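Local structure of metallo-carboxypeptidase (4A39) at residues Leu270-Asp275 with Ile347-Lys352; Val163-Asp168 with Arg207-Ala212. The protein is a cytosolic M14-family zinc peptidase that probably removes residues from the C terminus of peptides or proteins. All coordinates share one frame; numbering follows the deposited sequence.

Contact 1 of 2, residues Leu270-Asp275 with Ile347-Lys352; sequences LDIHGD and IEMPFK. With ZN (zinc ion), chain C; GEM ((2-guanidinoethylmercapto)succinic acid), chain D.
His273 and Glu348 stand side by side on one face of two adjacent parallel strands, where the central sheet of the M14 carboxypeptidase domain carries its zinc site at the strands' C-terminal ends. The ladder is regular: His273 N donates to Ile347 O at 2.8 Å, and His273 O takes Met349 N. These bonds fix the spacing from which both functional side chains rise.

The imidazole is held from two directions. Its ND1 binds the zinc ion, which His180 and Glu183 also ligate, while NE2 donates to Asp271 OD2 at 2.6 Å. Asp271 OD2 lies only 3° out of the imidazole plane, yet the carboxylate itself is met from above, 64° out of its own plane. This second-shell bond fixes the ring's rotation and probably makes it a stronger zinc ligand. GEM S7 covers one face of the ring, over its centre.

The carboxylate of Glu348, the predicted proton donor/acceptor, turns over strand 268-275 because its chain bends about CB-CG (chi2 -74°). That fold brings OE2 to 3.3 Å from His273 CB, and OE1 near the backbone of Gly274. One carboxylate of GEM spans the gap: its O13 ligates the zinc ion at 2.2 Å, and its O12 lies 2.8 Å from Glu348 OE2.

On the other face, Ile272 and Ile347 run alongside each other, pointing the same way, with Ile272 CD1 3.8 Å from Ile347 CB. Helix 185-196 covers Ile272 and Met349. The Met349 chain, bent at its thioether, swings its methyl across to Ile272, and Met349 CE ends 3.4 Å from Ile272 CG2, tighter than an ordinary van der Waals contact.

Contact 2 of 2, residues Val163-Asp168 with Arg207-Ala212; sequences VRRHPD and RLLEKA
Leu209 presents its side chain to the loop 163-168, and the branch at its end does most of the touching. From CB the chain runs to CG, which sits opposite the carbonyl carbon (chi1 -62°), and CD1 continues away from CA (chi2 176°) to reach Arg165. There Arg165 CD passes slantwise over Leu209 CD1 at 3.5 Å. The same methyl reaches Val163 CG1 at 4.1 Å. Arg165 NE and NH2 are hydrogen-bonded to the carbonyls of Glu142 and Leu197, consistent with a fixed position for its guanidinium.

The backbone at Leu209 adds a polar link: water 2 accepts from Arg165 N at 2.7 Å and lies 2.8 Å from Leu209 O, bridging loop and helix.

Next to it His166 and Glu210 lie side by side, pointing the same way, with Glu210 CA over the ring centre. Glu210 CG stands 3.9 Å from the His166 ring centroid, 28° off the ring normal, which meets the geometry of a CH-pi contact.

Far from the zinc site, loop 163-168 thus meets helix 203-211 just before the chain enters strand 212-217, completing the beta-alpha-beta crossover from parallel strand 171-177 in this alpha/beta fold.

Overall arrangement
From the N terminus, the chain first passes the nine-stranded sheet of the N-terminal part, then enters the mixed carboxypeptidase sheet. Contact 2 closes first: its loop 163-168 follows strand 157-163, and 38 residues later, after strand 171-177 and helix 185-196, helix 203-211 returns to it. Contact 1 opens only afterwards, on strand 268-275, and closes on strand 343-350 after 71 residues that include helices 294-308 and 332-340. The two loops are therefore in series, neither nested nor crossed. Their centres lie 27 Å apart: contact 1 joins neighbouring strands near the chain's centre, whereas contact 2 ties a peripheral connection to a helix.

Contact 1 of 2, residues Leu270-Asp275 with Ile347-Lys352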
ATOM      1  N   LEU A 270       0.841  11.873  -4.236  1.00  4.59           N
ATOM      2  CA  LEU A 270      -0.026  10.896  -3.590  1.00  4.13           C
ATOM      3  C   LEU A 270       0.870   9.806  -3.004  1.00  4.56           C
ATOM      4  O   LEU A 270       1.673   9.205  -3.721  1.00  4.17           O
ATOM      5  CB  LEU A 270      -1.002  10.284  -4.600  1.00  4.17           C
ATOM      6  CG  LEU A 270      -1.971  11.246  -5.297  1.00  7.09           C
ATOM      7  CD1 LEU A 270      -2.862  10.468  -6.255  1.00  9.68           C
ATOM      8  CD2 LEU A 270      -2.818  11.969  -4.256  1.00  7.84           C
ATOM      9  N   ASP A 271       0.732   9.573  -1.702  1.00  2.89           N
ATOM     10  CA  ASP A 271       1.512   8.569  -0.977  1.00  3.81           C
ATOM     11  C   ASP A 271       0.517   7.452  -0.649  1.00  3.35           C
ATOM     12  O   ASP A 271      -0.384   7.636   0.161  1.00  3.62           O
ATOM     13  CB  ASP A 271       2.087   9.228   0.287  1.00  4.67           C
ATOM     14  CG  ASP A 271       3.048   8.336   1.046  1.00  3.75           C
ATOM     15  OD1 ASP A 271       3.587   7.371   0.462  1.00  5.49           O
ATOM     16  OD2 ASP A 271       3.276   8.619   2.238  1.00  3.32           O
ATOM     17  N   ILE A 272       0.684   6.297  -1.291  1.00  3.16           N
ATOM     18  CA  ILE A 272      -0.244   5.178  -1.121  1.00  4.64           C
ATOM     19  C   ILE A 272       0.068   4.260   0.060  1.00  4.10           C
ATOM     20  O   ILE A 272       1.146   3.662   0.128  1.00  5.47           O
ATOM     21  CB  ILE A 272      -0.324   4.335  -2.415  1.00  2.39           C
ATOM     22  CG1 ILE A 272      -0.386   5.253  -3.645  1.00  5.17           C
ATOM     23  CG2 ILE A 272      -1.569   3.451  -2.378  1.00  4.30           C
ATOM     24  CD1 ILE A 272      -1.544   6.256  -3.635  1.00  5.67           C
ATOM     25  N   HIS A 273      -0.908   4.143   0.965  1.00  3.82           N
ATOM     26  CA  HIS A 273      -0.802   3.347   2.194  1.00  3.24           C
ATOM     27  C   HIS A 273      -2.029   2.463   2.438  1.00  3.44           C
ATOM     28  O   HIS A 273      -2.979   2.446   1.660  1.00  3.19           O
ATOM     29  CB  HIS A 273      -0.681   4.270   3.414  1.00  3.92           C
ATOM     30  CG  HIS A 273       0.600   5.044   3.490  1.00  3.61           C
ATOM     31  ND1 HIS A 273       1.585   4.754   4.410  1.00  4.98           N
ATOM     32  CD2 HIS A 273       1.034   6.126   2.803  1.00  5.02           C
ATOM     33  CE1 HIS A 273       2.570   5.625   4.288  1.00  6.78           C
ATOM     34  NE2 HIS A 273       2.261   6.470   3.320  1.00  5.99           N
ATOM     35  N   GLY A 274      -1.987   1.748   3.558  1.00  3.53           N
ATOM     36  CA  GLY A 274      -3.090   0.894   3.961  1.00  4.21           C
ATOM     37  C   GLY A 274      -3.286   1.063   5.456  1.00  4.79           C
ATOM     38  O   GLY A 274      -2.309   1.192   6.195  1.00  4.25           O
ATOM     39  N   ASP A 275      -4.539   1.084   5.909  1.00  3.84           N
ATOM     40  CA  ASP A 275      -4.824   1.238   7.332  1.00  4.49           C
ATOM     41  C   ASP A 275      -5.463  -0.030   7.877  1.00  5.54           C
ATOM     42  O   ASP A 275      -6.455  -0.520   7.344  1.00  7.16           O
ATOM     43  CB  ASP A 275      -5.759   2.420   7.584  1.00  5.94           C
ATOM     44  CG  ASP A 275      -5.938   2.708   9.067  1.00  8.27           C
ATOM     45  OD1 ASP A 275      -5.028   3.306   9.676  1.00  7.44           O
ATOM     46  OD2 ASP A 275      -6.982   2.314   9.627  1.00 10.66           O
ATOM     47  N   ILE A 347      -3.089   8.309   0.704  1.00  6.12           N
ATOM     48  CA  ILE A 347      -4.274   7.533   0.340  1.00  6.82           C
ATOM     49  C   ILE A 347      -4.265   6.285   1.212  1.00  5.12           C
ATOM     50  O   ILE A 347      -3.246   5.596   1.311  1.00  6.12           O
ATOM     51  CB  ILE A 347      -4.260   7.123  -1.162  1.00  6.80           C
ATOM     52  CG1 ILE A 347      -4.284   8.375  -2.051  1.00  8.91           C
ATOM     53  CG2 ILE A 347      -5.459   6.240  -1.469  1.00  6.80           C
ATOM     54  CD1 ILE A 347      -5.522   9.239  -1.874  1.00 11.71           C
ATOM     55  N   GLU A 348      -5.402   5.992   1.833  1.00  5.50           N
ATOM     56  CA  GLU A 348      -5.507   4.847   2.730  1.00  4.94           C
ATOM     57  C   GLU A 348      -6.574   3.836   2.338  1.00  5.63           C
ATOM     58  O   GLU A 348      -7.757   4.161   2.273  1.00  6.25           O
ATOM     59  CB  GLU A 348      -5.798   5.335   4.149  1.00  6.60           C
ATOM     60  CG  GLU A 348      -4.724   6.216   4.774  1.00  8.84           C
ATOM     61  CD  GLU A 348      -3.496   5.443   5.197  1.00  9.93           C
ATOM     62  OE1 GLU A 348      -3.556   4.195   5.250  1.00 11.16           O
ATOM     63  OE2 GLU A 348      -2.467   6.089   5.490  1.00 13.18           O
ATOM     64  N   MET A 349      -6.144   2.607   2.073  1.00  3.88           N
ATOM     65  CA  MET A 349      -7.056   1.517   1.735  1.00  3.21           C
ATOM     66  C   MET A 349      -7.078   0.581   2.943  1.00  4.34           C
ATOM     67  O   MET A 349      -6.064   0.398   3.621  1.00  4.23           O
ATOM     68  CB  MET A 349      -6.576   0.781   0.487  1.00  3.82           C
ATOM     69  CG  MET A 349      -6.729   1.583  -0.798  1.00  5.20           C
ATOM     70  SD  MET A 349      -5.868   0.778  -2.163  1.00  5.65           S
ATOM     71  CE  MET A 349      -4.176   1.365  -1.863  1.00  4.72           C
ATOM     72  N   PRO A 350      -8.233  -0.034   3.222  1.00  3.83           N
ATOM     73  CA  PRO A 350      -8.385  -0.940   4.364  1.00  5.11           C
ATOM     74  C   PRO A 350      -7.878  -2.370   4.237  1.00  3.39           C
ATOM     75  O   PRO A 350      -7.909  -2.955   3.158  1.00  4.78           O
ATOM     76  CB  PRO A 350      -9.886  -0.917   4.603  1.00  4.80           C
ATOM     77  CG  PRO A 350     -10.417  -0.893   3.195  1.00  4.69           C
ATOM     78  CD  PRO A 350      -9.520   0.144   2.519  1.00  4.60           C
ATOM     79  N   PHE A 351      -7.415  -2.921   5.358  1.00  4.86           N
ATOM     80  CA  PHE A 351      -6.989  -4.317   5.402  1.00  3.60           C
ATOM     81  C   PHE A 351      -8.253  -5.154   5.586  1.00  3.42           C
ATOM     82  O   PHE A 351      -8.253  -6.358   5.329  1.00  3.00           O
ATOM     83  CB  PHE A 351      -6.052  -4.592   6.586  1.00  3.43           C
ATOM     84  CG  PHE A 351      -4.615  -4.274   6.307  1.00  2.96           C
ATOM     85  CD1 PHE A 351      -4.121  -2.989   6.502  1.00  3.70           C
ATOM     86  CD2 PHE A 351      -3.757  -5.257   5.834  1.00  2.56           C
ATOM     87  CE1 PHE A 351      -2.789  -2.689   6.228  1.00  2.67           C
ATOM     88  CE2 PHE A 351      -2.421  -4.970   5.555  1.00  2.38           C
ATOM     89  CZ  PHE A 351      -1.935  -3.682   5.753  1.00  4.20           C
ATOM     90  N   LYS A 352      -9.318  -4.505   6.057  1.00  3.72           N
ATOM     91  CA  LYS A 352     -10.608  -5.157   6.286  1.00  5.97           C
ATOM     92  C   LYS A 352     -11.398  -5.051   4.980  1.00  6.59           C
ATOM     93  O   LYS A 352     -10.945  -5.543   3.949  1.00  9.13           O
ATOM     94  CB  LYS A 352     -11.346  -4.464   7.445  1.00  4.25           C
ATOM     95  CG  LYS A 352     -10.642  -4.616   8.796  1.00  3.64           C
ATOM     96  CD  LYS A 352     -11.296  -3.771   9.878  1.00  4.03           C
ATOM     97  CE  LYS A 352     -10.596  -3.951  11.223  1.00  4.78           C
ATOM     98  NZ  LYS A 352     -11.232  -3.109  12.280  1.00  3.96           N
TER
HETATM   99 ZN    ZN C1376       1.546   3.205   5.911  1.00  4.89          ZN
HETATM  100  C8  GEM D1377       0.317   7.095   8.230  1.00 20.65           C
HETATM  101  S7  GEM D1377       0.459   7.666   6.497  1.00 27.79           S
HETATM  102  C6  GEM D1377      -0.319   9.317   6.624  1.00 21.99           C
HETATM  103  C5  GEM D1377      -1.389   9.437   7.712  1.00 19.59           C
HETATM  104  N3  GEM D1377      -0.772   9.417   9.045  1.00 18.95           N
HETATM  105  C1  GEM D1377      -0.845  10.500   9.817  1.00 17.79           C
HETATM  106  N4  GEM D1377      -1.463  11.588   9.365  1.00 18.93           N
HETATM  107  N2  GEM D1377      -0.297  10.507  11.028  1.00 18.70           N
HETATM  108  C9  GEM D1377       1.687   6.771   8.829  1.00 19.23           C
HETATM  109  O14 GEM D1377       2.699   7.026   8.137  1.00 16.11           O
HETATM  110  O15 GEM D1377       1.694   6.271   9.972  1.00 18.70           O
HETATM  111  C10 GEM D1377      -0.618   5.888   8.333  1.00 17.72           C
HETATM  112  C11 GEM D1377      -0.094   4.690   7.537  1.00 15.49           C
HETATM  113  O12 GEM D1377      -0.879   4.150   6.725  1.00  9.14           O
HETATM  114  O13 GEM D1377       1.078   4.327   7.771  1.00 12.44           O
HETATM  115  O   HOH W   1      -9.350  -1.921   7.666  1.00  4.96           O

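Contact 2 of 2, residues Val163-Asp168 with Arg207-Ala212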
ATOM      1  N   VAL A 163       5.970   8.812 -17.073  1.00  7.64           N
ATOM      2  CA  VAL A 163       5.055   8.680 -18.196  1.00  9.61           C
ATOM      3  C   VAL A 163       4.990  10.067 -18.829  1.00  9.09           C
ATOM      4  O   VAL A 163       4.489  11.013 -18.225  1.00 10.23           O
ATOM      5  CB  VAL A 163       3.644   8.259 -17.725  1.00  8.80           C
ATOM      6  CG1 VAL A 163       2.752   7.995 -18.923  1.00  8.81           C
ATOM      7  CG2 VAL A 163       3.735   7.023 -16.841  1.00  8.44           C
ATOM      8  N   ARG A 164       5.527  10.187 -20.039  1.00 11.69           N
ATOM      9  CA  ARG A 164       5.547  11.461 -20.755  1.00 12.70           C
ATOM     10  C   ARG A 164       5.221  11.197 -22.220  1.00 14.57           C
ATOM     11  O   ARG A 164       6.002  10.562 -22.930  1.00 16.56           O
ATOM     12  CB  ARG A 164       6.934  12.103 -20.621  1.00 13.59           C
ATOM     13  CG  ARG A 164       7.123  13.435 -21.342  1.00 13.03           C
ATOM     14  CD  ARG A 164       8.480  14.049 -20.970  1.00 16.01           C
ATOM     15  NE  ARG A 164       8.802  15.276 -21.700  1.00 19.04           N
ATOM     16  CZ  ARG A 164       8.275  16.473 -21.451  1.00 19.48           C
ATOM     17  NH1 ARG A 164       7.388  16.626 -20.478  1.00 19.13           N
ATOM     18  NH2 ARG A 164       8.641  17.524 -22.177  1.00 19.64           N
ATOM     19  N   ARG A 165       4.067  11.680 -22.670  1.00 15.29           N
ATOM     20  CA  ARG A 165       3.651  11.466 -24.050  1.00 16.30           C
ATOM     21  C   ARG A 165       3.639  12.731 -24.901  1.00 16.53           C
ATOM     22  O   ARG A 165       3.395  12.673 -26.107  1.00 19.10           O
ATOM     23  CB  ARG A 165       2.275  10.795 -24.078  1.00 15.63           C
ATOM     24  CG  ARG A 165       2.315   9.357 -23.577  1.00 16.13           C
ATOM     25  CD  ARG A 165       0.947   8.701 -23.537  1.00 17.05           C
ATOM     26  NE  ARG A 165       1.054   7.303 -23.120  1.00 16.39           N
ATOM     27  CZ  ARG A 165       0.018   6.508 -22.873  1.00 17.00           C
ATOM     28  NH1 ARG A 165      -1.221   6.965 -22.998  1.00 17.15           N
ATOM     29  NH2 ARG A 165       0.221   5.251 -22.503  1.00 16.83           N
ATOM     30  N   HIS A 166       3.904  13.870 -24.271  1.00 18.15           N
ATOM     31  CA  HIS A 166       3.948  15.152 -24.971  1.00 18.99           C
ATOM     32  C   HIS A 166       5.184  15.917 -24.515  1.00 19.84           C
ATOM     33  O   HIS A 166       5.315  16.258 -23.342  1.00 19.92           O
ATOM     34  CB  HIS A 166       2.687  15.971 -24.683  1.00 20.14           C
ATOM     35  CG  HIS A 166       1.496  15.540 -25.481  1.00 21.85           C
ATOM     36  ND1 HIS A 166       0.952  14.277 -25.385  1.00 22.37           N
ATOM     37  CD2 HIS A 166       0.756  16.200 -26.403  1.00 22.20           C
ATOM     38  CE1 HIS A 166      -0.071  14.177 -26.214  1.00 22.33           C
ATOM     39  NE2 HIS A 166      -0.212  15.330 -26.843  1.00 23.56           N
ATOM     40  N   PRO A 167       6.102  16.209 -25.449  1.00 21.67           N
ATOM     41  CA  PRO A 167       7.348  16.930 -25.171  1.00 22.47           C
ATOM     42  C   PRO A 167       7.216  18.380 -24.715  1.00 23.19           C
ATOM     43  O   PRO A 167       8.215  19.099 -24.646  1.00 25.63           O
ATOM     44  CB  PRO A 167       8.101  16.815 -26.491  1.00 22.27           C
ATOM     45  CG  PRO A 167       6.994  16.878 -27.490  1.00 22.24           C
ATOM     46  CD  PRO A 167       5.973  15.937 -26.892  1.00 21.58           C
ATOM     47  N   ASP A 168       6.000  18.815 -24.401  1.00 23.54           N
ATOM     48  CA  ASP A 168       5.796  20.190 -23.962  1.00 23.68           C
ATOM     49  C   ASP A 168       4.873  20.331 -22.751  1.00 23.94           C
ATOM     50  O   ASP A 168       4.418  21.434 -22.441  1.00 24.79           O
ATOM     51  CB  ASP A 168       5.268  21.036 -25.127  1.00 25.31           C
ATOM     52  CG  ASP A 168       3.954  20.517 -25.681  1.00 27.14           C
ATOM     53  OD1 ASP A 168       3.858  19.299 -25.949  1.00 29.05           O
ATOM     54  OD2 ASP A 168       3.021  21.331 -25.857  1.00 28.18           O
ATOM     55  N   ARG A 207      -6.197  13.547 -22.428  1.00 16.41           N
ATOM     56  CA  ARG A 207      -6.361  14.903 -21.924  1.00 17.28           C
ATOM     57  C   ARG A 207      -5.382  15.163 -20.787  1.00 16.84           C
ATOM     58  O   ARG A 207      -4.735  16.207 -20.739  1.00 17.97           O
ATOM     59  CB  ARG A 207      -7.788  15.120 -21.417  1.00 19.42           C
ATOM     60  CG  ARG A 207      -8.876  14.983 -22.473  1.00 21.38           C
ATOM     61  CD  ARG A 207     -10.230  15.366 -21.887  1.00 23.35           C
ATOM     62  NE  ARG A 207     -11.333  15.179 -22.827  1.00 23.68           N
ATOM     63  CZ  ARG A 207     -12.596  15.509 -22.570  1.00 22.88           C
ATOM     64  NH1 ARG A 207     -12.919  16.047 -21.401  1.00 23.77           N
ATOM     65  NH2 ARG A 207     -13.539  15.301 -23.483  1.00 22.74           N
ATOM     66  N   LEU A 208      -5.272  14.205 -19.872  1.00 14.71           N
ATOM     67  CA  LEU A 208      -4.375  14.346 -18.734  1.00 12.87           C
ATOM     68  C   LEU A 208      -2.904  14.428 -19.126  1.00 11.28           C
ATOM     69  O   LEU A 208      -2.171  15.283 -18.633  1.00 12.52           O
ATOM     70  CB  LEU A 208      -4.574  13.184 -17.755  1.00 10.66           C
ATOM     71  CG  LEU A 208      -3.627  13.125 -16.548  1.00 11.78           C
ATOM     72  CD1 LEU A 208      -3.705  14.424 -15.760  1.00 10.29           C
ATOM     73  CD2 LEU A 208      -4.000  11.943 -15.667  1.00 10.93           C
ATOM     74  N   LEU A 209      -2.474  13.546 -20.023  1.00 11.12           N
ATOM     75  CA  LEU A 209      -1.079  13.514 -20.433  1.00 12.38           C
ATOM     76  C   LEU A 209      -0.662  14.601 -21.418  1.00 13.63           C
ATOM     77  O   LEU A 209       0.523  14.746 -21.718  1.00 14.09           O
ATOM     78  CB  LEU A 209      -0.740  12.125 -20.978  1.00 13.07           C
ATOM     79  CG  LEU A 209      -0.907  11.032 -19.912  1.00 13.68           C
ATOM     80  CD1 LEU A 209      -0.651   9.669 -20.527  1.00 13.68           C
ATOM     81  CD2 LEU A 209       0.050  11.291 -18.751  1.00 14.09           C
ATOM     82  N   GLU A 210      -1.625  15.363 -21.926  1.00 14.76           N
ATOM     83  CA  GLU A 210      -1.287  16.454 -22.832  1.00 15.57           C
ATOM     84  C   GLU A 210      -0.767  17.601 -21.971  1.00 15.30           C
ATOM     85  O   GLU A 210      -0.043  18.477 -22.450  1.00 16.32           O
ATOM     86  CB  GLU A 210      -2.515  16.930 -23.620  1.00 17.67           C
ATOM     87  CG  GLU A 210      -2.951  16.010 -24.748  1.00 20.36           C
ATOM     88  CD  GLU A 210      -4.123  16.571 -25.541  1.00 21.27           C
ATOM     89  OE1 GLU A 210      -5.183  16.840 -24.935  1.00 23.32           O
ATOM     90  OE2 GLU A 210      -3.985  16.742 -26.771  1.00 24.04           O
ATOM     91  N   LYS A 211      -1.128  17.577 -20.691  1.00 13.60           N
ATOM     92  CA  LYS A 211      -0.730  18.627 -19.764  1.00 11.90           C
ATOM     93  C   LYS A 211       0.146  18.165 -18.605  1.00 11.36           C
ATOM     94  O   LYS A 211       0.733  18.988 -17.908  1.00 12.26           O
ATOM     95  CB  LYS A 211      -1.979  19.311 -19.211  1.00 14.09           C
ATOM     96  CG  LYS A 211      -2.880  19.860 -20.302  1.00 13.35           C
ATOM     97  CD  LYS A 211      -4.202  20.371 -19.764  1.00 15.94           C
ATOM     98  CE  LYS A 211      -5.056  20.914 -20.902  1.00 16.46           C
ATOM     99  NZ  LYS A 211      -6.340  21.484 -20.417  1.00 17.16           N
ATOM    100  N   ALA A 212       0.251  16.856 -18.400  1.00 10.56           N
ATOM    101  CA  ALA A 212       1.057  16.364 -17.293  1.00 10.88           C
ATOM    102  C   ALA A 212       1.804  15.067 -17.554  1.00  9.62           C
ATOM    103  O   ALA A 212       1.426  14.277 -18.417  1.00 10.13           O
ATOM    104  CB  ALA A 212       0.177  16.198 -16.061  1.00 10.73           C
TER
HETATM  105  O   HOH W   2       2.993  13.670 -21.136  1.00 50.09           O